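Local structure of ATP-dependent CLP protease, putative (Plasmodium falciparum, 2F6I) at residues F36-L44 against L56-I66. The protein is a ClpP-type serine protease of the peptidase S14 family that probably cuts proteins into small peptides with ATP-dependent partners, here represented by its catalytic domain. Sequence-based numbering, arbitrary orientation.
Sequences FFKKRIIYL and LISQLLYLDNI
Phe37 lays its ring against Gln59, Tyr62 and Leu63 in the 56-66 part of helix 50-66. Its CG stands anti to the backbone N (chi1 -175°), sending the ring toward the helix. A CH-pi contact brings Leu63 CD2 over one face, 4.1 Å from the ring centroid, while the aliphatic part of Gln59 supports the ring through CB, 3.6 Å from Phe37 CE2. The Tyr62 ring meets it obliquely, the planes 32° apart; a flat, apolar side chain suits this buried slot, which Met28 of a neighbouring subunit also lines.

Aliphatic packing continues along the strand. Ile42 points at the helix and spreads its two branches: CG2 lies 3.4 Å from Leu56 CD1, and CD1 reaches Leu63 CD1 at 3.7 Å. The beta-branch lets one residue bridge two helical turns. Leu44 CD1 lies 3.9 Å from Leu56 CD2, the side chains crossing at about a right angle; branched apolar ends suit both to this buried region.

Strand 41-44, helix 50-66 and strand 71-77 form a beta-alpha-beta unit of the ClpP fold, in which segment 56-66 runs nearly antiparallel to strand 41-44, at 165°. Within this chain strand 41-44 is outermost in the parallel sheet, backbone-bonded to strand 71-77.

Arg40, with positive phi, is the C' residue of the Schellman motif (Ile41 N to Phe36 O, Arg40 N to Phe37 O) ending helix 30-37. Its long side chain, bent at chi2 and chi3, carries one guanidinium face under Leu63 CB and NH1 to Ser97 OG, shared with Asp64 OD1; the position of Arg40 NH2 is doubtful.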
# COMPACT_ATOMS: atom_id res chain seq x y z
N PHE C 36 37.37 16.66 11.23
CA PHE C 36 37.57 17.69 10.22
C PHE C 36 36.93 18.99 10.68
O PHE C 36 37.46 20.07 10.42
CB PHE C 36 36.99 17.27 8.87
CG PHE C 36 37.88 16.33 8.11
CD1 PHE C 36 37.52 15.00 7.93
CD2 PHE C 36 39.09 16.78 7.59
CE1 PHE C 36 38.36 14.13 7.24
CE2 PHE C 36 39.93 15.91 6.90
CZ PHE C 36 39.57 14.58 6.73
N PHE C 37 35.80 18.88 11.36
CA PHE C 37 35.11 20.05 11.86
C PHE C 37 36.01 20.83 12.81
O PHE C 37 36.08 22.05 12.76
CB PHE C 37 33.82 19.65 12.58
CG PHE C 37 32.98 20.81 13.01
CD1 PHE C 37 32.58 20.95 14.33
CD2 PHE C 37 32.57 21.77 12.09
CE1 PHE C 37 31.80 22.02 14.74
CE2 PHE C 37 31.79 22.85 12.48
CZ PHE C 37 31.39 22.98 13.81
N LYS C 38 36.70 20.11 13.69
CA LYS C 38 37.60 20.74 14.65
C LYS C 38 38.78 21.40 13.95
O LYS C 38 39.51 22.19 14.55
CB LYS C 38 38.10 19.71 15.67
CG LYS C 38 37.01 19.20 16.62
CD LYS C 38 37.55 18.15 17.59
CE LYS C 38 36.44 17.61 18.50
NZ LYS C 38 36.91 16.51 19.40
N LYS C 39 38.96 21.09 12.67
CA LYS C 39 40.04 21.67 11.88
C LYS C 39 39.50 22.72 10.91
O LYS C 39 40.16 23.08 9.94
CB LYS C 39 40.78 20.59 11.08
CG LYS C 39 41.77 19.78 11.88
CD LYS C 39 42.65 18.96 10.95
CE LYS C 39 43.86 18.39 11.67
NZ LYS C 39 44.87 17.85 10.71
N ARG C 40 38.29 23.20 11.19
CA ARG C 40 37.65 24.22 10.37
C ARG C 40 37.28 23.71 8.98
O ARG C 40 37.17 24.48 8.04
CB ARG C 40 38.57 25.43 10.21
CG ARG C 40 39.00 26.05 11.52
CD ARG C 40 38.81 27.55 11.46
NE ARG C 40 38.05 28.01 12.61
CZ ARG C 40 37.28 29.09 12.61
NH1 ARG C 40 37.16 29.83 11.52
NH2 ARG C 40 36.62 29.42 13.71
N ILE C 41 37.07 22.40 8.87
CA ILE C 41 36.71 21.81 7.59
C ILE C 41 35.29 21.24 7.62
O ILE C 41 34.97 20.40 8.45
CB ILE C 41 37.73 20.72 7.21
CG1 ILE C 41 39.13 21.34 7.14
CG2 ILE C 41 37.36 20.08 5.89
CD1 ILE C 41 40.24 20.37 6.83
N ILE C 42 34.46 21.72 6.71
CA ILE C 42 33.07 21.29 6.63
C ILE C 42 32.72 20.69 5.28
O ILE C 42 33.31 21.03 4.26
CB ILE C 42 32.11 22.49 6.88
CG1 ILE C 42 32.26 22.99 8.31
CG2 ILE C 42 30.66 22.07 6.62
CD1 ILE C 42 31.37 24.17 8.62
N TYR C 43 31.74 19.79 5.29
CA TYR C 43 31.28 19.15 4.07
C TYR C 43 29.84 19.53 3.75
O TYR C 43 28.97 19.48 4.61
CB TYR C 43 31.36 17.62 4.18
CG TYR C 43 32.76 17.07 4.25
CD1 TYR C 43 33.56 17.26 5.38
CD2 TYR C 43 33.30 16.34 3.18
CE1 TYR C 43 34.84 16.73 5.45
CE2 TYR C 43 34.58 15.82 3.24
CZ TYR C 43 35.35 16.02 4.38
OH TYR C 43 36.62 15.50 4.44
N LEU C 44 29.62 19.95 2.51
CA LEU C 44 28.29 20.30 2.04
C LEU C 44 28.10 19.29 0.92
O LEU C 44 28.17 19.62 -0.26
CB LEU C 44 28.26 21.73 1.49
CG LEU C 44 26.96 22.20 0.83
CD1 LEU C 44 25.79 21.99 1.77
CD2 LEU C 44 27.08 23.67 0.45
N LEU C 56 24.45 23.38 8.72
CA LEU C 56 25.58 24.12 8.17
C LEU C 56 25.68 25.51 8.79
O LEU C 56 26.77 25.96 9.13
CB LEU C 56 25.45 24.23 6.65
CG LEU C 56 26.62 24.86 5.90
CD1 LEU C 56 27.91 24.11 6.22
CD2 LEU C 56 26.35 24.83 4.41
N ILE C 57 24.54 26.18 8.93
CA ILE C 57 24.52 27.51 9.52
C ILE C 57 24.98 27.43 10.98
O ILE C 57 25.82 28.23 11.41
CB ILE C 57 23.11 28.13 9.46
CG1 ILE C 57 22.77 28.48 8.01
CG2 ILE C 57 23.03 29.37 10.34
CD1 ILE C 57 21.38 29.05 7.82
N SER C 58 24.45 26.47 11.72
CA SER C 58 24.84 26.29 13.12
C SER C 58 26.35 26.14 13.20
O SER C 58 27.01 26.79 14.01
CB SER C 58 24.18 25.05 13.71
OG SER C 58 22.78 25.23 13.83
N GLN C 59 26.87 25.26 12.35
CA GLN C 59 28.30 24.98 12.30
C GLN C 59 29.14 26.19 11.94
O GLN C 59 30.21 26.40 12.53
CB GLN C 59 28.55 23.83 11.32
CG GLN C 59 28.13 22.48 11.88
CD GLN C 59 27.73 21.49 10.80
OE1 GLN C 59 28.40 21.36 9.78
NE2 GLN C 59 26.63 20.79 11.04
N LEU C 60 28.68 26.98 10.98
CA LEU C 60 29.42 28.17 10.57
C LEU C 60 29.46 29.17 11.72
O LEU C 60 30.52 29.69 12.06
CB LEU C 60 28.77 28.81 9.34
CG LEU C 60 28.95 28.03 8.03
CD1 LEU C 60 28.09 28.62 6.93
CD2 LEU C 60 30.41 28.04 7.63
N LEU C 61 28.30 29.43 12.32
CA LEU C 61 28.22 30.36 13.43
C LEU C 61 29.08 29.88 14.59
O LEU C 61 29.71 30.67 15.28
CB LEU C 61 26.77 30.53 13.90
CG LEU C 61 25.82 31.22 12.92
CD1 LEU C 61 24.40 31.19 13.46
CD2 LEU C 61 26.27 32.65 12.69
N TYR C 62 29.11 28.56 14.80
CA TYR C 62 29.90 27.99 15.88
C TYR C 62 31.38 28.22 15.65
O TYR C 62 32.08 28.71 16.54
CB TYR C 62 29.62 26.49 16.03
CG TYR C 62 30.52 25.82 17.04
CD1 TYR C 62 31.77 25.31 16.68
CD2 TYR C 62 30.13 25.71 18.38
CE1 TYR C 62 32.61 24.72 17.62
CE2 TYR C 62 30.97 25.13 19.33
CZ TYR C 62 32.21 24.64 18.94
OH TYR C 62 33.04 24.06 19.87
N LEU C 63 31.86 27.86 14.47
CA LEU C 63 33.27 28.03 14.14
C LEU C 63 33.69 29.49 14.27
O LEU C 63 34.65 29.81 14.96
CB LEU C 63 33.56 27.52 12.73
CG LEU C 63 33.46 26.01 12.49
CD1 LEU C 63 33.71 25.70 11.02
CD2 LEU C 63 34.47 25.29 13.37
N ASP C 64 32.95 30.38 13.61
CA ASP C 64 33.28 31.80 13.65
C ASP C 64 33.32 32.32 15.08
O ASP C 64 33.93 33.34 15.36
CB ASP C 64 32.28 32.61 12.83
CG ASP C 64 32.80 33.99 12.47
OD1 ASP C 64 33.89 34.06 11.85
OD2 ASP C 64 32.14 34.99 12.81
N ASN C 65 32.66 31.60 15.99
CA ASN C 65 32.63 31.99 17.39
C ASN C 65 33.94 31.63 18.09
O ASN C 65 34.35 32.30 19.04
CB ASN C 65 31.45 31.32 18.10
CG ASN C 65 31.19 31.91 19.48
OD1 ASN C 65 32.08 31.97 20.32
ND2 ASN C 65 29.95 32.34 19.71
N ILE C 66 34.58 30.56 17.63
CA ILE C 66 35.85 30.12 18.21
C ILE C 66 36.92 31.15 17.88
O ILE C 66 37.50 31.77 18.77
CB ILE C 66 36.27 28.75 17.64
CG1 ILE C 66 35.16 27.71 17.87
CG2 ILE C 66 37.57 28.29 18.28
CD1 ILE C 66 34.80 27.50 19.33